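Local coordinates for protein arginine kinase (Cydia pomonella granulosis virus, PDB 6VVG) that probably transfers phosphate from ATP to serine or threonine residues of proteins, as a viral member of the protein kinase family that also binds AMP, at residues A[178-182]-A[183-187]; A[224-227]-A[228-232]; A[232-235]-A[236-239]; A[259-263]-A[264-268]. One frame throughout, in Å; residues are numbered along the deposited sequence.

How the contacts relate
Contact 1, where the activation segment of this kinase ends in an SPE sequence, touches all three others, the turns of the C-lobe meeting through a few side chains of helix 182-185 and through Phe180. Its centre is about 10 Å from that of contact 2 and about 13 Å from those of contacts 3 and 4. Ile185 CD1 packs 3.7 Å from Met231 CB in contact 2, Phe180 O hydrogen-bonds to Tyr235 OH in contact 3 at 2.5 Å, and Glu183 OE1 forms a 2.9 Å salt bridge with Arg264 NH1 in contact 4. Contacts 2 and 3 begin and end one helix and share Leu232. All four lie away from the AMP pocket.

Contact 1. Residues A[178-182]-A[183-187]; sequences VYFSP and EKIRH
Ser181 and Pro182 open the short helix 182-185: Ser181 O takes Ile185 N at 3.0 Å, and Pro182 O takes Arg186 N. This is the SPE form of the APE motif that closes the activation segment of protein kinases. Ser181 is the N-cap. Its chi1 of 74° turns OG back over the first turn, where it accepts from Lys184 N at 3.1 Å. A water then joins OG to the carboxylate of Glu183, donating to OE1 at 2.7 Å, so one hydroxyl serves both the helix start and the acid. That acid is held more firmly from outside, by a salt bridge to Arg264, while Arg186 NH2 forms a second salt bridge, to OE2, whose hydrogen bond is weak. The guanidinium of Arg186 lies with one face over Pro182 O. On the far end, the helix finishes in a Schellman motif, His187 supplying the positive phi. Lys184 runs out fully extended to reach Asn140 and Asp174, and on the way crosses the Phe180 ring. Ile185 CG1 meets the same phenylalanine at CB, 3.8 Å away and near the plane of the ring. The lysine instead lies over a face, in a CH-pi contact: CE stands 3.9 Å from the ring centroid, 20° off the normal.

Contact 2. Residues A[224-227]-A[228-232]; sequences DAIE and PKDML
Pro228 lies beside the side chain of Glu227, the two pointing the same way, and its CD sits 3.2 Å from Glu227 OE1. The bend of the glutamate at chi2 (-64°) folds the carboxylate over that CD. The proline ring also packs against Phe180, Tyr173 and Thr177, tying the start of the helix to the activation segment. Lys229 follows, its chain leading away from 224-227 to rest on Ile185. Asp230 carries the polar part of the contact. Its OD2 accepts from Glu227 N at 3.1 Å, met on the anti side and 15° out of the carboxylate plane, while Asp230 N returns a weak bond to Glu227 O at 2.8 Å. The backbone of Glu227 is thus held at both its N-H and its carbonyl by a single residue. Two acidic groups, probably both charged, nevertheless come fairly near each other here, Glu227 OE1 and Asp230 OD2 being 5.8 Å apart. The CB of Asp230 also touches Ile226 CD1 at 3.6 Å, the two side chains running antiparallel alongside each other. Met231 adds a second, long and weak bond from its N to Glu227 O. Its side chain is folded at chi2 and chi3, bringing SD to 3.9 Å from Ile226 CG1, at about a right angle to the isoleucine. An aspartate bonding back to a preceding N-H, together with an apolar pair five residues apart, resembles half a capping box with a hydrophobic staple, here leading into the αG helix of the kinase C-lobe.

Contact 3. Residues A[232-235]-A[236-239]; sequences LPLY and SKPL
Ser236 N bonds back to Pro233 O at 3.1 Å, and this turn brings to a close helix 228-235, the αG helix of the protein kinase C-lobe. The backbone bonds come first. Besides its bond to Pro233 O, Ser236 N makes a weak one to Leu232 O, so the hydrogen is divided between bonds reaching back three and four residues. Lys237 N donates to Leu234 O at 3.1 Å and a straighter 160°. Two successive bonds thus reach back only three residues, consistent with the helix tightening into a 3-10-like turn at its end. The helix is also kinked at Pro233, whose N has no hydrogen for the turn before it.

Water supplies a second kind of link. One molecule donates to Leu232 O and meets Ser236 OG, each at 2.7 Å, so the hydroxyl is joined indirectly to the carbonyl that its own backbone N-H bonds only weakly. Another donates to both Tyr235 O and Lys237 O, bridging two carbonyls at the helix end.

Packing comes last. The ring of Tyr235 meets those of Phe213 and Trp197, and its OH hydrogen-bonds to Phe180 O. Leu234 and Lys237 instead lie side by side, pointing the same way. The lysine is extended beyond CG, with its ammonium in a weak, long ion pair with Asp214. Its CG passes 3.5 Å from Pro233 O, and NZ ends 3.7 Å from Leu234 CD2.

Contact 4. Residues A[259-263]-A[264-268]; sequences LDINS and RLSTY
Arg264 NH2 donates to Leu259 O at 2.9 Å, the oxygen lying in the guanidinium plane while the nitrogen stands above the carbonyl plane. A further partner outside the turn adds to the grip: NE gives its hydrogen to Ala258 O. CG stands opposite the backbone N (chi1 -171°), and the chain then bends at chi3 to bring the group there. Its own backbone joins in, Arg264 N bonding to Ile261 O at 3.1 Å. Within 259-263, Asp260 OD1 accepts twice from Asn262. The backbone N at 2.9 Å comes from above the carboxylate plane and closes an Asx turn, and ND2 at 3.1 Å uses the syn lone pair. An arginine in the loop after helix 247-256 that pairs with the glutamate of the APE motif is a hallmark of protein kinases, and this loop preserves it through NH1 and Glu183, linking the end of the activation segment to the far part of the C-lobe. With all three guanidinium nitrogens engaged in different directions, the flat group can hardly rotate. Packing fills in around it. Ile261 CA lies over one of its faces, 3.6 Å above the plane, and Ile261 CD1 reaches Arg264 NH1 at 3.8 Å. Beyond it, Ile261 CG1 rests against Ser266 CB at 3.6 Å.

Contact 1. Residues A[178-182]-A[183-187]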
loop_
_atom_site.group_PDB
_atom_site.type_symbol
_atom_site.label_atom_id
_atom_site.label_comp_id
_atom_site.label_asym_id
_atom_site.label_seq_id
_atom_site.Cartn_x
_atom_site.Cartn_y
_atom_site.Cartn_z
ATOM N N VAL A 178 -22.552 -4.855 8.853
ATOM C CA VAL A 178 -22.987 -6.115 9.447
ATOM C C VAL A 178 -21.882 -7.162 9.400
ATOM O O VAL A 178 -22.054 -8.281 9.900
ATOM C CB VAL A 178 -24.262 -6.649 8.768
ATOM C CG1 VAL A 178 -25.456 -5.747 9.072
ATOM C CG2 VAL A 178 -24.059 -6.779 7.261
ATOM N N TYR A 179 -20.747 -6.820 8.799
ATOM C CA TYR A 179 -19.563 -7.665 8.853
ATOM C C TYR A 179 -18.501 -7.112 9.794
ATOM O O TYR A 179 -17.408 -7.683 9.877
ATOM C CB TYR A 179 -18.967 -7.847 7.449
ATOM C CG TYR A 179 -19.728 -8.804 6.547
ATOM C CD1 TYR A 179 -20.773 -8.353 5.750
ATOM C CD2 TYR A 179 -19.392 -10.151 6.483
ATOM C CE1 TYR A 179 -21.468 -9.216 4.919
ATOM C CE2 TYR A 179 -20.084 -11.024 5.658
ATOM C CZ TYR A 179 -21.121 -10.550 4.877
ATOM O OH TYR A 179 -21.810 -11.411 4.053
ATOM N N PHE A 180 -18.793 -6.023 10.507
ATOM C CA PHE A 180 -17.799 -5.389 11.366
ATOM C C PHE A 180 -17.509 -6.252 12.589
ATOM O O PHE A 180 -18.431 -6.665 13.297
ATOM C CB PHE A 180 -18.285 -4.017 11.843
ATOM C CG PHE A 180 -18.190 -2.918 10.821
ATOM C CD1 PHE A 180 -17.935 -3.187 9.491
ATOM C CD2 PHE A 180 -18.381 -1.600 11.208
ATOM C CE1 PHE A 180 -17.862 -2.161 8.563
ATOM C CE2 PHE A 180 -18.310 -0.572 10.286
ATOM C CZ PHE A 180 -18.051 -0.854 8.962
ATOM N N SER A 181 -16.227 -6.490 12.865
ATOM C CA SER A 181 -15.833 -7.167 14.090
ATOM C C SER A 181 -16.004 -6.244 15.293
ATOM O O SER A 181 -16.072 -5.020 15.143
ATOM C CB SER A 181 -14.380 -7.619 14.003
ATOM O OG SER A 181 -13.500 -6.514 14.140
ATOM N N PRO A 182 -16.072 -6.807 16.506
ATOM C CA PRO A 182 -16.119 -5.937 17.698
ATOM C C PRO A 182 -15.002 -4.907 17.701
ATOM O O PRO A 182 -15.212 -3.752 18.090
ATOM C CB PRO A 182 -15.986 -6.927 18.867
ATOM C CG PRO A 182 -16.505 -8.237 18.315
ATOM C CD PRO A 182 -16.086 -8.242 16.853
ATOM N N GLU A 183 -13.811 -5.305 17.251
ATOM C CA GLU A 183 -12.659 -4.411 17.282
ATOM C C GLU A 183 -12.806 -3.279 16.274
ATOM O O GLU A 183 -12.434 -2.134 16.562
ATOM C CB GLU A 183 -11.386 -5.212 17.013
ATOM C CG GLU A 183 -11.003 -6.192 18.125
ATOM C CD GLU A 183 -11.971 -7.356 18.253
ATOM O OE1 GLU A 183 -12.473 -7.835 17.214
ATOM O OE2 GLU A 183 -12.236 -7.788 19.396
ATOM N N LYS A 184 -13.333 -3.571 15.082
ATOM C CA LYS A 184 -13.539 -2.504 14.109
ATOM C C LYS A 184 -14.617 -1.539 14.581
ATOM O O LYS A 184 -14.507 -0.324 14.371
ATOM C CB LYS A 184 -13.906 -3.078 12.739
ATOM C CG LYS A 184 -13.995 -2.009 11.647
ATOM C CD LYS A 184 -14.068 -2.606 10.246
ATOM C CE LYS A 184 -14.269 -1.512 9.199
ATOM N NZ LYS A 184 -13.983 -1.983 7.816
ATOM N N ILE A 185 -15.671 -2.061 15.217
ATOM C CA ILE A 185 -16.688 -1.190 15.798
ATOM C C ILE A 185 -16.048 -0.223 16.784
ATOM O O ILE A 185 -16.422 0.954 16.855
ATOM C CB ILE A 185 -17.796 -2.026 16.468
ATOM C CG1 ILE A 185 -18.591 -2.802 15.415
ATOM C CG2 ILE A 185 -18.718 -1.129 17.282
ATOM C CD1 ILE A 185 -19.390 -3.964 15.974
ATOM N N ARG A 186 -15.065 -0.698 17.550
ATOM C CA ARG A 186 -14.403 0.096 18.574
ATOM C C ARG A 186 -13.210 0.879 18.030
ATOM O O ARG A 186 -12.379 1.355 18.814
ATOM C CB ARG A 186 -13.963 -0.807 19.731
ATOM C CG ARG A 186 -15.120 -1.519 20.429
ATOM C CD ARG A 186 -14.707 -2.163 21.748
ATOM N NE ARG A 186 -13.614 -3.118 21.590
ATOM C CZ ARG A 186 -13.773 -4.437 21.528
ATOM N NH1 ARG A 186 -14.985 -4.969 21.610
ATOM N NH2 ARG A 186 -12.719 -5.226 21.383
ATOM N N HIS A 187 -13.116 1.028 16.710
ATOM C CA HIS A 187 -12.081 1.842 16.071
ATOM C C HIS A 187 -10.674 1.409 16.481
ATOM O O HIS A 187 -9.787 2.241 16.684
ATOM C CB HIS A 187 -12.282 3.332 16.370
ATOM C CG HIS A 187 -13.493 3.927 15.723
ATOM N ND1 HIS A 187 -13.564 4.197 14.372
ATOM C CD2 HIS A 187 -14.682 4.313 16.244
ATOM C CE1 HIS A 187 -14.745 4.716 14.090
ATOM N NE2 HIS A 187 -15.443 4.796 15.208
HETATM O O HOH W 1 -11.395 -7.884 14.765
#

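Contact 2. Residues A[224-227]-A[228-232]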
loop_
_atom_site.group_PDB
_atom_site.type_symbol
_atom_site.label_atom_id
_atom_site.label_comp_id
_atom_site.label_asym_id
_atom_site.label_seq_id
_atom_site.Cartn_x
_atom_site.Cartn_y
_atom_site.Cartn_z
ATOM N N ASP A 224 -31.060 -0.011 6.494
ATOM C CA ASP A 224 -30.228 1.114 6.083
ATOM C C ASP A 224 -29.728 1.891 7.295
ATOM O O ASP A 224 -28.662 2.517 7.236
ATOM C CB ASP A 224 -31.002 2.038 5.143
ATOM C CG ASP A 224 -30.094 2.767 4.167
ATOM O OD1 ASP A 224 -29.328 3.654 4.608
ATOM O OD2 ASP A 224 -30.137 2.450 2.959
ATOM N N ALA A 225 -30.464 1.835 8.404
ATOM C CA ALA A 225 -30.162 2.629 9.586
ATOM C C ALA A 225 -29.279 1.904 10.592
ATOM O O ALA A 225 -28.955 2.483 11.633
ATOM C CB ALA A 225 -31.457 3.058 10.286
ATOM N N ILE A 226 -28.881 0.662 10.319
ATOM C CA ILE A 226 -28.077 -0.084 11.277
ATOM C C ILE A 226 -26.705 0.563 11.399
ATOM O O ILE A 226 -26.041 0.850 10.394
ATOM C CB ILE A 226 -27.969 -1.557 10.858
ATOM C CG1 ILE A 226 -27.468 -2.407 12.027
ATOM C CG2 ILE A 226 -27.028 -1.713 9.672
ATOM C CD1 ILE A 226 -28.445 -2.524 13.176
ATOM N N GLU A 227 -26.274 0.795 12.636
ATOM C CA GLU A 227 -25.026 1.488 12.897
ATOM C C GLU A 227 -24.045 0.576 13.620
ATOM O O GLU A 227 -24.453 -0.370 14.304
ATOM C CB GLU A 227 -25.264 2.744 13.744
ATOM C CG GLU A 227 -26.060 3.830 13.034
ATOM C CD GLU A 227 -25.340 4.391 11.817
ATOM O OE1 GLU A 227 -24.205 3.953 11.532
ATOM O OE2 GLU A 227 -25.908 5.278 11.145
ATOM N N PRO A 228 -22.742 0.838 13.486
ATOM C CA PRO A 228 -21.755 -0.053 14.127
ATOM C C PRO A 228 -22.059 -0.397 15.581
ATOM O O PRO A 228 -21.944 -1.567 15.976
ATOM C CB PRO A 228 -20.448 0.747 13.985
ATOM C CG PRO A 228 -20.617 1.471 12.654
ATOM C CD PRO A 228 -22.101 1.863 12.630
ATOM N N LYS A 229 -22.406 0.594 16.404
ATOM C CA LYS A 229 -22.637 0.328 17.817
ATOM C C LYS A 229 -23.914 -0.469 18.048
ATOM O O LYS A 229 -24.049 -1.106 19.097
ATOM C CB LYS A 229 -22.677 1.646 18.591
ATOM C CG LYS A 229 -21.299 2.253 18.836
ATOM C CD LYS A 229 -20.479 1.401 19.795
ATOM C CE LYS A 229 -19.016 1.838 19.824
ATOM N NZ LYS A 229 -18.825 3.162 20.495
ATOM N N ASP A 230 -24.848 -0.456 17.094
ATOM C CA ASP A 230 -26.025 -1.312 17.194
ATOM C C ASP A 230 -25.675 -2.787 17.054
ATOM O O ASP A 230 -26.466 -3.644 17.465
ATOM C CB ASP A 230 -27.050 -0.935 16.123
ATOM C CG ASP A 230 -27.602 0.463 16.305
ATOM O OD1 ASP A 230 -27.925 0.833 17.452
ATOM O OD2 ASP A 230 -27.716 1.191 15.295
ATOM N N MET A 231 -24.516 -3.106 16.473
ATOM C CA MET A 231 -24.136 -4.504 16.320
ATOM C C MET A 231 -23.712 -5.116 17.648
ATOM O O MET A 231 -23.897 -6.321 17.860
ATOM C CB MET A 231 -23.000 -4.641 15.306
ATOM C CG MET A 231 -23.338 -4.216 13.889
ATOM S SD MET A 231 -24.821 -4.988 13.218
ATOM C CE MET A 231 -24.424 -6.730 13.365
ATOM N N LEU A 232 -23.149 -4.311 18.549
ATOM C CA LEU A 232 -22.577 -4.876 19.777
ATOM C C LEU A 232 -23.603 -5.622 20.598
ATOM O O LEU A 232 -23.320 -6.777 20.998
ATOM C CB LEU A 232 -21.925 -3.761 20.599
ATOM C CG LEU A 232 -20.522 -3.347 20.161
ATOM C CD1 LEU A 232 -19.916 -2.370 21.178
ATOM C CD2 LEU A 232 -19.593 -4.539 19.976
#

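Contact 3. Residues A[232-235]-A[236-239]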
loop_
_atom_site.group_PDB
_atom_site.type_symbol
_atom_site.label_atom_id
_atom_site.label_comp_id
_atom_site.label_asym_id
_atom_site.label_seq_id
_atom_site.Cartn_x
_atom_site.Cartn_y
_atom_site.Cartn_z
ATOM N N LEU A 232 -23.149 -4.311 18.549
ATOM C CA LEU A 232 -22.577 -4.876 19.777
ATOM C C LEU A 232 -23.603 -5.622 20.598
ATOM O O LEU A 232 -23.320 -6.777 20.998
ATOM C CB LEU A 232 -21.925 -3.761 20.599
ATOM C CG LEU A 232 -20.522 -3.347 20.161
ATOM C CD1 LEU A 232 -19.916 -2.370 21.178
ATOM C CD2 LEU A 232 -19.593 -4.539 19.976
ATOM N N PRO A 233 -24.786 -5.085 20.910
ATOM C CA PRO A 233 -25.772 -5.884 21.656
ATOM C C PRO A 233 -26.051 -7.222 20.990
ATOM O O PRO A 233 -26.243 -8.237 21.672
ATOM C CB PRO A 233 -27.025 -4.994 21.683
ATOM C CG PRO A 233 -26.506 -3.596 21.474
ATOM C CD PRO A 233 -25.307 -3.743 20.554
ATOM N N LEU A 234 -26.062 -7.244 19.656
ATOM C CA LEU A 234 -26.370 -8.473 18.935
ATOM C C LEU A 234 -25.277 -9.513 19.132
ATOM O O LEU A 234 -25.569 -10.701 19.316
ATOM C CB LEU A 234 -26.560 -8.162 17.454
ATOM C CG LEU A 234 -27.652 -7.127 17.181
ATOM C CD1 LEU A 234 -27.832 -6.898 15.693
ATOM C CD2 LEU A 234 -28.971 -7.566 17.821
ATOM N N TYR A 235 -24.012 -9.087 19.107
ATOM C CA TYR A 235 -22.915 -10.021 19.332
ATOM C C TYR A 235 -22.957 -10.621 20.732
ATOM O O TYR A 235 -22.333 -11.661 20.968
ATOM C CB TYR A 235 -21.572 -9.322 19.110
ATOM C CG TYR A 235 -21.358 -8.788 17.708
ATOM C CD1 TYR A 235 -22.166 -9.188 16.653
ATOM C CD2 TYR A 235 -20.344 -7.879 17.443
ATOM C CE1 TYR A 235 -21.972 -8.700 15.375
ATOM C CE2 TYR A 235 -20.142 -7.381 16.168
ATOM C CZ TYR A 235 -20.957 -7.794 15.140
ATOM O OH TYR A 235 -20.752 -7.298 13.872
ATOM N N SER A 236 -23.680 -9.995 21.660
ATOM C CA SER A 236 -23.783 -10.505 23.021
ATOM C C SER A 236 -24.812 -11.620 23.166
ATOM O O SER A 236 -24.832 -12.284 24.205
ATOM C CB SER A 236 -24.142 -9.371 23.984
ATOM O OG SER A 236 -23.032 -8.526 24.227
ATOM N N LYS A 237 -25.664 -11.834 22.171
ATOM C CA LYS A 237 -26.677 -12.879 22.235
ATOM C C LYS A 237 -26.109 -14.205 21.756
ATOM O O LYS A 237 -25.092 -14.247 21.059
ATOM C CB LYS A 237 -27.887 -12.491 21.390
ATOM C CG LYS A 237 -28.356 -11.059 21.597
ATOM C CD LYS A 237 -29.732 -10.824 20.980
ATOM C CE LYS A 237 -30.182 -9.378 21.157
ATOM N NZ LYS A 237 -31.303 -9.017 20.240
ATOM N N PRO A 238 -26.728 -15.320 22.142
ATOM C CA PRO A 238 -26.206 -16.627 21.722
ATOM C C PRO A 238 -26.184 -16.778 20.205
ATOM O O PRO A 238 -27.098 -16.343 19.502
ATOM C CB PRO A 238 -27.179 -17.624 22.368
ATOM C CG PRO A 238 -27.724 -16.883 23.589
ATOM C CD PRO A 238 -27.835 -15.437 23.114
ATOM N N LEU A 239 -25.129 -17.416 19.707
ATOM C CA LEU A 239 -25.059 -17.781 18.296
ATOM C C LEU A 239 -25.934 -18.997 18.045
ATOM O O LEU A 239 -25.724 -20.043 18.672
ATOM C CB LEU A 239 -23.622 -18.080 17.893
ATOM C CG LEU A 239 -23.347 -18.122 16.390
ATOM C CD1 LEU A 239 -23.483 -16.712 15.798
ATOM C CD2 LEU A 239 -21.978 -18.708 16.076
HETATM O O HOH W 2 -21.316 -6.970 22.857
HETATM O O HOH W 3 -22.920 -13.936 19.688
#

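Contact 4. Residues A[259-263]-A[264-268]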
loop_
_atom_site.group_PDB
_atom_site.type_symbol
_atom_site.label_atom_id
_atom_site.label_comp_id
_atom_site.label_asym_id
_atom_site.label_seq_id
_atom_site.Cartn_x
_atom_site.Cartn_y
_atom_site.Cartn_z
ATOM N N LEU A 259 -17.448 -13.194 20.944
ATOM C CA LEU A 259 -17.335 -11.766 21.223
ATOM C C LEU A 259 -15.965 -11.432 21.804
ATOM O O LEU A 259 -15.297 -10.494 21.355
ATOM C CB LEU A 259 -18.442 -11.327 22.179
ATOM C CG LEU A 259 -18.329 -9.892 22.700
ATOM C CD1 LEU A 259 -18.296 -8.910 21.534
ATOM C CD2 LEU A 259 -19.470 -9.567 23.655
ATOM N N ASP A 260 -15.538 -12.190 22.812
ATOM C CA ASP A 260 -14.236 -12.000 23.441
ATOM C C ASP A 260 -13.151 -12.564 22.533
ATOM O O ASP A 260 -13.143 -13.765 22.240
ATOM C CB ASP A 260 -14.219 -12.690 24.805
ATOM C CG ASP A 260 -12.977 -12.369 25.616
ATOM O OD1 ASP A 260 -11.990 -11.855 25.050
ATOM O OD2 ASP A 260 -12.993 -12.641 26.835
ATOM N N ILE A 261 -12.237 -11.702 22.082
ATOM C CA ILE A 261 -11.199 -12.168 21.167
ATOM C C ILE A 261 -10.333 -13.227 21.835
ATOM O O ILE A 261 -9.775 -14.102 21.161
ATOM C CB ILE A 261 -10.358 -10.982 20.653
ATOM C CG1 ILE A 261 -9.576 -11.406 19.405
ATOM C CG2 ILE A 261 -9.411 -10.490 21.729
ATOM C CD1 ILE A 261 -9.136 -10.250 18.524
ATOM N N ASN A 262 -10.219 -13.181 23.164
ATOM C CA ASN A 262 -9.464 -14.183 23.905
ATOM C C ASN A 262 -10.156 -15.537 23.942
ATOM O O ASN A 262 -9.596 -16.488 24.502
ATOM C CB ASN A 262 -9.217 -13.686 25.328
ATOM C CG ASN A 262 -8.342 -12.451 25.363
ATOM O OD1 ASN A 262 -7.118 -12.546 25.296
ATOM N ND2 ASN A 262 -8.966 -11.280 25.456
ATOM N N SER A 263 -11.351 -15.648 23.364
ATOM C CA SER A 263 -12.035 -16.925 23.200
ATOM C C SER A 263 -12.317 -17.214 21.730
ATOM O O SER A 263 -13.121 -18.096 21.416
ATOM C CB SER A 263 -13.336 -16.939 24.003
ATOM O OG SER A 263 -13.071 -16.929 25.392
ATOM N N ARG A 264 -11.656 -16.492 20.828
ATOM C CA ARG A 264 -11.972 -16.497 19.408
ATOM C C ARG A 264 -10.802 -17.043 18.600
ATOM O O ARG A 264 -9.639 -16.929 19.000
ATOM C CB ARG A 264 -12.316 -15.070 18.933
ATOM C CG ARG A 264 -12.870 -14.972 17.523
ATOM C CD ARG A 264 -12.940 -13.523 17.024
ATOM N NE ARG A 264 -13.470 -12.590 18.017
ATOM C CZ ARG A 264 -13.273 -11.277 17.989
ATOM N NH1 ARG A 264 -12.555 -10.738 17.014
ATOM N NH2 ARG A 264 -13.794 -10.502 18.932
ATOM N N LEU A 265 -11.128 -17.664 17.470
ATOM C CA LEU A 265 -10.133 -17.994 16.453
ATOM C C LEU A 265 -9.853 -16.707 15.687
ATOM O O LEU A 265 -10.511 -16.393 14.693
ATOM C CB LEU A 265 -10.631 -19.098 15.530
ATOM C CG LEU A 265 -11.189 -20.363 16.177
ATOM C CD1 LEU A 265 -11.904 -21.209 15.129
ATOM C CD2 LEU A 265 -10.095 -21.160 16.856
ATOM N N SER A 266 -8.875 -15.940 16.164
ATOM C CA SER A 266 -8.592 -14.615 15.629
ATOM C C SER A 266 -7.285 -14.561 14.853
ATOM O O SER A 266 -6.856 -13.471 14.453
ATOM C CB SER A 266 -8.561 -13.586 16.760
ATOM O OG SER A 266 -7.568 -13.924 17.715
ATOM N N THR A 267 -6.641 -15.703 14.638
ATOM C CA THR A 267 -5.384 -15.773 13.913
ATOM C C THR A 267 -5.463 -16.881 12.873
ATOM O O THR A 267 -6.294 -17.787 12.965
ATOM C CB THR A 267 -4.199 -16.044 14.850
ATOM O OG1 THR A 267 -4.350 -17.342 15.440
ATOM C CG2 THR A 267 -4.123 -14.995 15.946
ATOM N N TYR A 268 -4.573 -16.805 11.883
ATOM C CA TYR A 268 -4.501 -17.854 10.869
ATOM C C TYR A 268 -4.306 -19.224 11.507
ATOM O O TYR A 268 -5.024 -20.179 11.191
ATOM C CB TYR A 268 -3.360 -17.569 9.892
ATOM C CG TYR A 268 -3.012 -18.748 9.005
ATOM C CD1 TYR A 268 -3.861 -19.140 7.981
ATOM C CD2 TYR A 268 -1.840 -19.471 9.195
ATOM C CE1 TYR A 268 -3.554 -20.211 7.164
ATOM C CE2 TYR A 268 -1.525 -20.551 8.382
ATOM C CZ TYR A 268 -2.388 -20.914 7.368
ATOM O OH TYR A 268 -2.080 -21.984 6.557
#